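Local coordinates for predicted acetamidase/formamidase (Thermoanaerobacter tengcongensis, PDB 3TKK), which probably hydrolyses carbon-nitrogen bonds in linear amides such as acetamide or formamide, and binds zinc and calcium ions, at residues 28-34 / 204-210; 70-76 / 211-217; 228-232 / 244-248. All coordinates share one frame; numbering follows the deposited sequence.

Contact 1 of 3, residues 28-34 / 204-210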
loop_
_atom_site.group_PDB
_atom_site.type_symbol
_atom_site.label_atom_id
_atom_site.label_comp_id
_atom_site.label_asym_id
_atom_site.label_seq_id
_atom_site.Cartn_x
_atom_site.Cartn_y
_atom_site.Cartn_z
ATOM N N SER A 28 23.745 6.621 24.396
ATOM C CA SER A 28 23.542 5.706 23.236
ATOM C C SER A 28 23.714 4.303 23.767
ATOM O O SER A 28 24.713 4.005 24.466
ATOM C CB SER A 28 24.631 5.975 22.169
ATOM O OG SER A 28 24.450 5.032 21.116
ATOM N N GLY A 29 22.755 3.446 23.489
ATOM C CA GLY A 29 22.819 2.049 23.911
ATOM C C GLY A 29 21.893 1.762 25.077
ATOM O O GLY A 29 21.742 0.596 25.500
ATOM N N ASP A 30 21.339 2.814 25.687
ATOM C CA ASP A 30 20.559 2.611 26.958
ATOM C C ASP A 30 19.154 2.146 26.518
ATOM O O ASP A 30 18.697 2.489 25.375
ATOM C CB ASP A 30 20.342 3.944 27.718
ATOM C CG ASP A 30 21.523 4.328 28.570
ATOM O OD1 ASP A 30 22.350 3.509 28.819
ATOM O OD2 ASP A 30 21.613 5.515 28.951
ATOM N N GLU A 31 18.454 1.474 27.433
ATOM C CA GLU A 31 17.123 1.020 27.167
ATOM C C GLU A 31 16.145 1.864 27.996
ATOM O O GLU A 31 16.508 2.275 29.059
ATOM C CB GLU A 31 17.011 -0.426 27.659
ATOM C CG GLU A 31 17.408 -1.462 26.616
ATOM C CD GLU A 31 17.064 -2.903 27.024
ATOM O OE1 GLU A 31 17.009 -3.277 28.207
ATOM O OE2 GLU A 31 16.832 -3.680 26.134
ATOM N N LEU A 32 14.910 2.020 27.543
ATOM C CA LEU A 32 13.827 2.556 28.341
ATOM C C LEU A 32 12.541 1.746 28.212
ATOM O O LEU A 32 12.187 1.449 27.091
ATOM C CB LEU A 32 13.461 3.971 27.829
ATOM C CG LEU A 32 14.550 4.990 28.109
ATOM C CD1 LEU A 32 15.352 5.392 26.800
ATOM C CD2 LEU A 32 13.889 6.250 28.716
ATOM N N GLU A 33 11.781 1.586 29.300
ATOM C CA GLU A 33 10.371 1.176 29.236
ATOM C C GLU A 33 9.562 2.404 29.396
ATOM O O GLU A 33 9.660 3.122 30.468
ATOM C CB GLU A 33 9.953 0.231 30.401
ATOM C CG GLU A 33 10.865 -0.920 30.568
ATOM C CD GLU A 33 10.275 -2.056 31.524
ATOM O OE1 GLU A 33 9.007 -2.179 31.610
ATOM O OE2 GLU A 33 11.068 -2.841 32.147
ATOM N N VAL A 34 8.835 2.701 28.334
ATOM C CA VAL A 34 8.187 3.957 28.199
ATOM C C VAL A 34 6.659 3.739 28.329
ATOM O O VAL A 34 6.072 3.049 27.502
ATOM C CB VAL A 34 8.510 4.568 26.878
ATOM C CG1 VAL A 34 7.830 6.003 26.697
ATOM C CG2 VAL A 34 10.073 4.830 26.686
ATOM N N LYS A 204 2.802 0.191 27.192
ATOM C CA LYS A 204 4.198 0.316 27.642
ATOM C C LYS A 204 5.121 -0.254 26.515
ATOM O O LYS A 204 4.784 -1.309 25.908
ATOM C CB LYS A 204 4.307 -0.480 28.953
ATOM C CG LYS A 204 5.671 -0.514 29.564
ATOM C CD LYS A 204 5.696 -0.969 31.127
ATOM C CE LYS A 204 7.250 -0.904 31.680
ATOM N NZ LYS A 204 7.780 -0.293 33.104
ATOM N N VAL A 205 6.181 0.485 26.155
ATOM C CA VAL A 205 7.064 0.136 25.009
ATOM C C VAL A 205 8.465 -0.050 25.619
ATOM O O VAL A 205 9.000 0.920 26.278
ATOM C CB VAL A 205 7.153 1.284 23.972
ATOM C CG1 VAL A 205 8.282 0.999 22.878
ATOM C CG2 VAL A 205 5.780 1.529 23.325
ATOM N N LEU A 206 9.037 -1.279 25.508
ATOM C CA LEU A 206 10.488 -1.464 25.710
ATOM C C LEU A 206 11.297 -1.111 24.481
ATOM O O LEU A 206 11.179 -1.806 23.420
ATOM C CB LEU A 206 10.837 -2.893 26.221
ATOM C CG LEU A 206 12.324 -3.182 26.527
ATOM C CD1 LEU A 206 12.881 -2.342 27.665
ATOM C CD2 LEU A 206 12.594 -4.750 26.987
ATOM N N LEU A 207 12.092 -0.026 24.548
ATOM C CA LEU A 207 12.905 0.357 23.389
ATOM C C LEU A 207 14.372 0.603 23.773
ATOM O O LEU A 207 14.764 0.748 24.970
ATOM C CB LEU A 207 12.397 1.557 22.686
ATOM C CG LEU A 207 12.197 2.807 23.543
ATOM C CD1 LEU A 207 13.533 3.424 23.775
ATOM C CD2 LEU A 207 11.147 3.795 22.879
ATOM N N GLU A 208 15.192 0.688 22.746
ATOM C CA GLU A 208 16.599 0.982 22.986
ATOM C C GLU A 208 16.966 2.090 22.022
ATOM O O GLU A 208 16.371 2.160 20.952
ATOM C CB GLU A 208 17.457 -0.255 22.734
ATOM C CG GLU A 208 18.897 0.152 22.642
ATOM C CD GLU A 208 19.869 -1.009 22.408
ATOM O OE1 GLU A 208 19.487 -2.157 22.761
ATOM O OE2 GLU A 208 20.993 -0.760 21.872
ATOM N N VAL A 209 17.866 2.991 22.396
ATOM C CA VAL A 209 18.249 4.061 21.524
ATOM C C VAL A 209 19.719 3.921 21.143
ATOM O O VAL A 209 20.517 3.558 21.977
ATOM C CB VAL A 209 18.026 5.462 22.122
ATOM C CG1 VAL A 209 16.539 5.856 22.185
ATOM C CG2 VAL A 209 18.693 5.571 23.587
ATOM N N GLU A 210 20.068 4.284 19.893
ATOM C CA GLU A 210 21.495 4.417 19.463
ATOM C C GLU A 210 21.702 5.638 18.573
ATOM O O GLU A 210 20.945 5.845 17.660
ATOM C CB GLU A 210 21.908 3.252 18.625
ATOM C CG GLU A 210 22.087 2.016 19.445
ATOM C CD GLU A 210 22.727 0.901 18.639
ATOM O OE1 GLU A 210 23.285 1.129 17.490
ATOM O OE2 GLU A 210 22.684 -0.206 19.183
HETATM O O HOH W 1 7.535 2.810 32.111
#
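Leu-32 pairs with Leu-207 and Val-34 with Val-205 as hydrogen-bonded pairs of two antiparallel strands, whose axes over 31-34 and 204-210 run at 170° and approach to 4.5 Å. Leu-207 N gives Leu-32 O an almost straight bond of 2.9 Å. Before the strand proper, Gly-29 N still reaches Val-209 O at 2.7 Å, and Val-209 N reaches Asp-30 O. Gly-29 has a positive phi, which would press a CB against the preceding carbonyl.

Leu-32, Val-34, Val-205 and Leu-207 share the buried face. Leu-32 and Leu-207 lie side by side and point the same way, with their CD1 atoms 4.0 Å apart. Leu-207 holds CG between its backbone N and carbonyl carbon (chi1 55°), which turns CD2 to Val-34 CG2 at 4.1 Å. Leu-182 of strand 180-186 packs against this face.

The other face is partly exposed and carries mostly glutamates, with Leu-206 among them. Glu-31 and Glu-208 meet through CG and CB at 4.1 Å, with their carboxylate planes turned 72° apart. Their like charges are probably balanced by Lys-82, which forms a salt bridge to each. The aliphatic part of Glu-33 passes Leu-206, CG to CD1 at 3.8 Å. Its carboxylate is modelled in a salt bridge with Lys-204, but the position of OE1 is doubtful.

A buried apolar face and a partly exposed face rich in charge make this an amphipathic pair within a mixed beta-sheet. Strand 31-36 lies between strands 4-7 and 203-212. The buried face turns toward strand 180-186, which carries the metal ligands Asp-184 and His-186.

Contact 2 of 3, residues 70-76 / 211-217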
loop_
_atom_site.group_PDB
_atom_site.type_symbol
_atom_site.label_atom_id
_atom_site.label_comp_id
_atom_site.label_asym_id
_atom_site.label_seq_id
_atom_site.Cartn_x
_atom_site.Cartn_y
_atom_site.Cartn_z
ATOM N N GLY A 70 24.981 12.702 22.878
ATOM C CA GLY A 70 25.888 12.427 21.726
ATOM C C GLY A 70 25.127 12.693 20.435
ATOM O O GLY A 70 25.731 12.792 19.337
ATOM N N ALA A 71 23.804 12.775 20.512
ATOM C CA ALA A 71 23.096 12.920 19.281
ATOM C C ALA A 71 23.245 14.338 18.931
ATOM O O ALA A 71 22.918 15.185 19.762
ATOM C CB ALA A 71 21.495 12.542 19.485
ATOM N N LYS A 72 23.707 14.629 17.704
ATOM C CA LYS A 72 23.805 15.976 17.250
ATOM C C LYS A 72 23.045 16.232 15.960
ATOM O O LYS A 72 22.748 15.304 15.201
ATOM C CB LYS A 72 25.294 16.340 17.069
ATOM C CG LYS A 72 25.973 16.521 18.483
ATOM C CD LYS A 72 27.329 17.133 18.447
ATOM C CE LYS A 72 28.069 16.846 19.792
ATOM N NZ LYS A 72 27.729 17.652 21.055
ATOM N N GLU A 73 22.728 17.488 15.689
ATOM C CA GLU A 73 22.100 17.803 14.415
ATOM C C GLU A 73 22.799 17.138 13.236
ATOM O O GLU A 73 23.953 17.346 13.046
ATOM C CB GLU A 73 22.157 19.308 14.162
ATOM C CG GLU A 73 21.647 19.697 12.775
ATOM C CD GLU A 73 21.458 21.219 12.629
ATOM O OE1 GLU A 73 22.198 22.016 13.283
ATOM O OE2 GLU A 73 20.582 21.632 11.870
ATOM N N GLY A 74 22.078 16.327 12.430
ATOM C CA GLY A 74 22.735 15.737 11.234
ATOM C C GLY A 74 23.008 14.253 11.473
ATOM O O GLY A 74 23.227 13.529 10.482
ATOM N N ASP A 75 23.032 13.792 12.747
ATOM C CA ASP A 75 23.171 12.347 13.001
ATOM C C ASP A 75 21.872 11.629 12.776
ATOM O O ASP A 75 20.879 12.191 12.313
ATOM C CB ASP A 75 23.498 12.119 14.510
ATOM C CG ASP A 75 24.837 12.698 14.916
ATOM O OD1 ASP A 75 25.648 12.994 14.008
ATOM O OD2 ASP A 75 25.069 12.857 16.127
ATOM N N VAL A 76 21.798 10.351 13.161
ATOM C CA VAL A 76 20.558 9.726 12.927
ATOM C C VAL A 76 20.296 9.041 14.260
ATOM O O VAL A 76 21.258 8.528 14.872
ATOM C CB VAL A 76 20.626 8.687 11.746
ATOM C CG1 VAL A 76 19.511 7.648 11.859
ATOM C CG2 VAL A 76 20.556 9.427 10.386
ATOM N N VAL A 211 22.775 6.359 18.805
ATOM C CA VAL A 211 23.129 7.465 17.932
ATOM C C VAL A 211 23.971 6.874 16.765
ATOM O O VAL A 211 24.933 6.147 16.998
ATOM C CB VAL A 211 23.893 8.504 18.749
ATOM C CG1 VAL A 211 24.370 9.621 17.854
ATOM C CG2 VAL A 211 22.960 9.003 19.832
ATOM N N ILE A 212 23.549 7.108 15.532
ATOM C CA ILE A 212 24.358 6.743 14.344
ATOM C C ILE A 212 25.019 7.961 13.768
ATOM O O ILE A 212 24.334 8.972 13.525
ATOM C CB ILE A 212 23.475 6.227 13.193
ATOM C CG1 ILE A 212 22.648 4.951 13.583
ATOM C CG2 ILE A 212 24.326 6.078 11.950
ATOM C CD1 ILE A 212 23.459 3.907 14.191
ATOM N N LYS A 213 26.339 7.885 13.543
ATOM C CA LYS A 213 27.129 8.947 12.891
ATOM C C LYS A 213 27.466 8.696 11.408
ATOM O O LYS A 213 27.596 7.565 10.966
ATOM C CB LYS A 213 28.462 9.168 13.655
ATOM C CG LYS A 213 28.311 9.271 15.169
ATOM C CD LYS A 213 27.913 10.685 15.467
ATOM C CE LYS A 213 28.160 11.066 16.908
ATOM N NZ LYS A 213 27.586 12.385 17.188
ATOM N N GLY A 214 27.610 9.756 10.631
ATOM C CA GLY A 214 27.873 9.577 9.214
ATOM C C GLY A 214 26.785 8.952 8.319
ATOM O O GLY A 214 27.096 8.421 7.235
ATOM N N LEU A 215 25.515 9.051 8.714
ATOM C CA LEU A 215 24.405 8.647 7.848
ATOM C C LEU A 215 23.549 9.897 7.682
ATOM O O LEU A 215 23.287 10.605 8.655
ATOM C CB LEU A 215 23.633 7.496 8.499
ATOM C CG LEU A 215 22.317 7.125 7.825
ATOM C CD1 LEU A 215 22.568 6.514 6.419
ATOM C CD2 LEU A 215 21.528 6.191 8.681
ATOM N N ASN A 216 23.201 10.248 6.454
ATOM C CA ASN A 216 22.327 11.383 6.198
ATOM C C ASN A 216 20.889 10.874 5.893
ATOM O O ASN A 216 20.695 10.183 4.932
ATOM C CB ASN A 216 22.838 12.143 4.956
ATOM C CG ASN A 216 24.248 12.617 5.133
ATOM O OD1 ASN A 216 24.680 12.862 6.278
ATOM N ND2 ASN A 216 24.994 12.797 4.013
ATOM N N LEU A 217 19.888 11.163 6.704
ATOM C CA LEU A 217 18.503 10.852 6.271
ATOM C C LEU A 217 17.735 12.185 6.121
ATOM O O LEU A 217 18.040 13.177 6.844
ATOM C CB LEU A 217 17.773 9.962 7.285
ATOM C CG LEU A 217 18.340 8.542 7.443
ATOM C CD1 LEU A 217 17.565 7.660 8.381
ATOM C CD2 LEU A 217 18.292 7.931 6.041
HETATM O O HOH W 2 20.389 12.911 9.199
HETATM O O HOH W 3 23.077 14.488 7.972
HETATM O O HOH W 4 26.781 12.172 11.814
#
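Lys-213 reaches back from the end of strand 203-212 to Gly-70 and Asp-75, both in the loop between strands 62-69 and 76-86. Its CB starts away from that loop. CG stands anti to the carbonyl carbon, and a bend at chi2 (-82°) turns the chain round. CD then lies against the carboxylate, 3.5 Å from Asp-75 OD1. CE comes near both Asp-75 OD2 and Gly-70 O. Lys-213 NZ forms a salt bridge of 2.8 Å to Asp-75 OD2, met on the syn side and 32° out of the carboxylate plane. Lys-213 NZ also bonds to Gly-70 O at 2.9 Å, nearly along the C=O axis.

Lys-72 N also reaches Asp-75 OD2 at 2.7 Å, from the face opposite to Lys-213 NZ, within the type II turn 72-75. OD1 accepts from a water that also takes the N-H of Gly-214. The carboxylate is thus tied at both oxygens, and its rotation is probably fixed.

Beside this polar group the backbones make one antiparallel hydrogen-bonded pair, Val-76 with Ile-212. Ile-212 N bonds to Val-76 O, and Val-76 N returns a bond to Ile-212 O. Val-76 is buried. Its CG2 lies 3.8 Å from Leu-215 CD2 and equally near Leu-217 CG. Tyr-170 of strand 168-172 adds to this apolar cluster. Ala-71 CB rests on Val-211 CG2 at 3.8 Å.

A water that accepts from Leu-217 N can also donate to Gly-74 O. The chemistry implies a split contact. Apolar side chains pack around Val-76 and between Ala-71 and Val-211, while one lysine ties two points of the loop together through a carboxylate and a carbonyl. The negative charge of Asp-75 is likely to be stabilised by this lysine and by the backbone N-H of Lys-72.

Contact 3 of 3, residues 228-232 / 244-248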
loop_
_atom_site.group_PDB
_atom_site.type_symbol
_atom_site.label_atom_id
_atom_site.label_comp_id
_atom_site.label_asym_id
_atom_site.label_seq_id
_atom_site.Cartn_x
_atom_site.Cartn_y
_atom_site.Cartn_z
ATOM N N THR A 228 12.723 -2.798 4.565
ATOM C CA THR A 228 13.247 -1.545 5.005
ATOM C C THR A 228 12.462 -0.534 4.229
ATOM O O THR A 228 12.360 -0.654 3.000
ATOM C CB THR A 228 14.788 -1.379 4.640
ATOM O OG1 THR A 228 15.530 -2.238 5.503
ATOM C CG2 THR A 228 15.270 0.065 5.062
ATOM N N ALA A 229 11.829 0.445 4.883
ATOM C CA ALA A 229 10.930 1.272 4.061
ATOM C C ALA A 229 11.151 2.710 4.423
ATOM O O ALA A 229 11.211 2.965 5.613
ATOM C CB ALA A 229 9.473 0.936 4.460
ATOM N N THR A 230 11.216 3.641 3.452
ATOM C CA THR A 230 11.403 5.017 3.816
ATOM C C THR A 230 10.013 5.421 4.100
ATOM O O THR A 230 9.075 4.791 3.482
ATOM C CB THR A 230 11.972 5.801 2.577
ATOM O OG1 THR A 230 11.311 5.311 1.365
ATOM C CG2 THR A 230 13.535 5.445 2.353
ATOM N N ILE A 231 9.810 6.469 4.956
ATOM C CA ILE A 231 8.425 6.946 5.292
ATOM C C ILE A 231 8.378 8.444 4.942
ATOM O O ILE A 231 9.410 9.132 5.155
ATOM C CB ILE A 231 8.250 6.897 6.793
ATOM C CG1 ILE A 231 8.589 5.458 7.377
ATOM C CG2 ILE A 231 6.756 7.351 7.216
ATOM C CD1 ILE A 231 7.662 4.497 6.943
ATOM N N ALA A 232 7.304 8.957 4.369
ATOM C CA ALA A 232 7.227 10.446 4.218
ATOM C C ALA A 232 5.789 10.927 4.367
ATOM O O ALA A 232 4.900 10.121 4.072
ATOM C CB ALA A 232 7.661 10.828 2.855
ATOM N N ALA A 244 8.856 9.632 -0.519
ATOM C CA ALA A 244 9.391 8.312 -0.076
ATOM C C ALA A 244 10.288 7.643 -1.098
ATOM O O ALA A 244 11.338 7.161 -0.718
ATOM C CB ALA A 244 8.329 7.318 0.431
ATOM N N VAL A 245 9.857 7.580 -2.336
ATOM C CA VAL A 245 10.657 6.970 -3.403
ATOM C C VAL A 245 11.945 7.699 -3.635
ATOM O O VAL A 245 12.984 7.075 -3.732
ATOM C CB VAL A 245 9.793 6.913 -4.726
ATOM C CG1 VAL A 245 10.516 6.350 -5.975
ATOM C CG2 VAL A 245 8.639 6.050 -4.452
ATOM N N HIS A 246 11.891 9.043 -3.745
ATOM C CA HIS A 246 13.104 9.794 -3.911
ATOM C C HIS A 246 14.102 9.600 -2.784
ATOM O O HIS A 246 15.317 9.596 -3.066
ATOM C CB HIS A 246 12.834 11.337 -4.132
ATOM C CG HIS A 246 12.245 11.645 -5.476
ATOM N ND1 HIS A 246 13.008 12.068 -6.542
ATOM C CD2 HIS A 246 10.960 11.693 -5.896
ATOM C CE1 HIS A 246 12.239 12.234 -7.599
ATOM N NE2 HIS A 246 10.992 12.076 -7.208
ATOM N N ASP A 247 13.630 9.443 -1.524
ATOM C CA ASP A 247 14.528 9.389 -0.402
ATOM C C ASP A 247 15.202 8.008 -0.512
ATOM O O ASP A 247 16.392 7.929 -0.253
ATOM C CB ASP A 247 13.837 9.541 1.007
ATOM C CG ASP A 247 13.341 10.987 1.289
ATOM O OD1 ASP A 247 13.856 12.019 0.721
ATOM O OD2 ASP A 247 12.410 11.076 2.091
ATOM N N MET A 248 14.450 6.937 -0.829
ATOM C CA MET A 248 15.057 5.673 -1.108
ATOM C C MET A 248 16.026 5.684 -2.302
ATOM O O MET A 248 17.054 4.932 -2.245
ATOM C CB MET A 248 14.055 4.518 -1.294
ATOM C CG MET A 248 14.741 3.156 -1.230
ATOM S SD MET A 248 15.149 2.526 0.392
ATOM C CE MET A 248 13.569 1.712 0.882
HETATM O O HOH W 5 11.264 8.815 3.143
#
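Ala-244 O is gripped from opposite faces of its plane by two donors, Thr-230 OG1 and Met-248 N. Thr-230 OG1 lies 2.8 Å from Ala-244 O and comes from above the carbonyl plane, with a C=O...donor angle of 119°. Met-248 N gives Ala-244 O the usual helical bond at 3.1 Å. The hydroxyl therefore adds to the helix bond without replacing it.

Thr-230 is set for this by its chi1 of 39°, which puts OG1 between the backbone N and the carbonyl carbon. The same torsion leaves CG2 facing the helix, 3.8 Å from Met-248 CB. Met-248 bends at chi2 and chi3, and its CE lies 3.4 Å from Thr-228 O. Ala-232 CB comes to 4.3 Å from Ala-244 CB, where two small side chains let strand and helix lie close. Replacing Thr-230 by an alanine would probably leave Ala-244 O with its helical partner but no bond from the strand, and open a gap beside Met-248.

A water within reach of both Ile-231 O and Asp-247 OD2 can bridge them; OD2 also accepts from Asn-219.

The short axes cross at 131° and approach to 7.5 Å. Helix 237-255 packs on strand 227-234 and reaches strand 283-290, where Met-248 touches Leu-289; strand 221-223 flanks strand 227-234 on its other side. On the outer side of the helix, Val-245 packs on Val-100 of the second subunit.

All three contacts reach the same mixed sheet, at different places. Contacts 1 and 2 share strand 203-212 and touch, where Ser-28 OG probably bonds to Val-211 N. Contact 1 is regular strand pairing, partly buried, with one face apolar and the other rich in charge. Contact 2 lies farther out, where the strand runs into loops. There a lysine, a carboxylate and waters do much of the joining. Contact 3 is buried and packs a helix on the sheet. It stays about 15 Å from contact 1 and 7 Å from contact 2, nearest atoms, and rests on small side chains, a methionine and one hydroxyl bond, with no salt bridge across it.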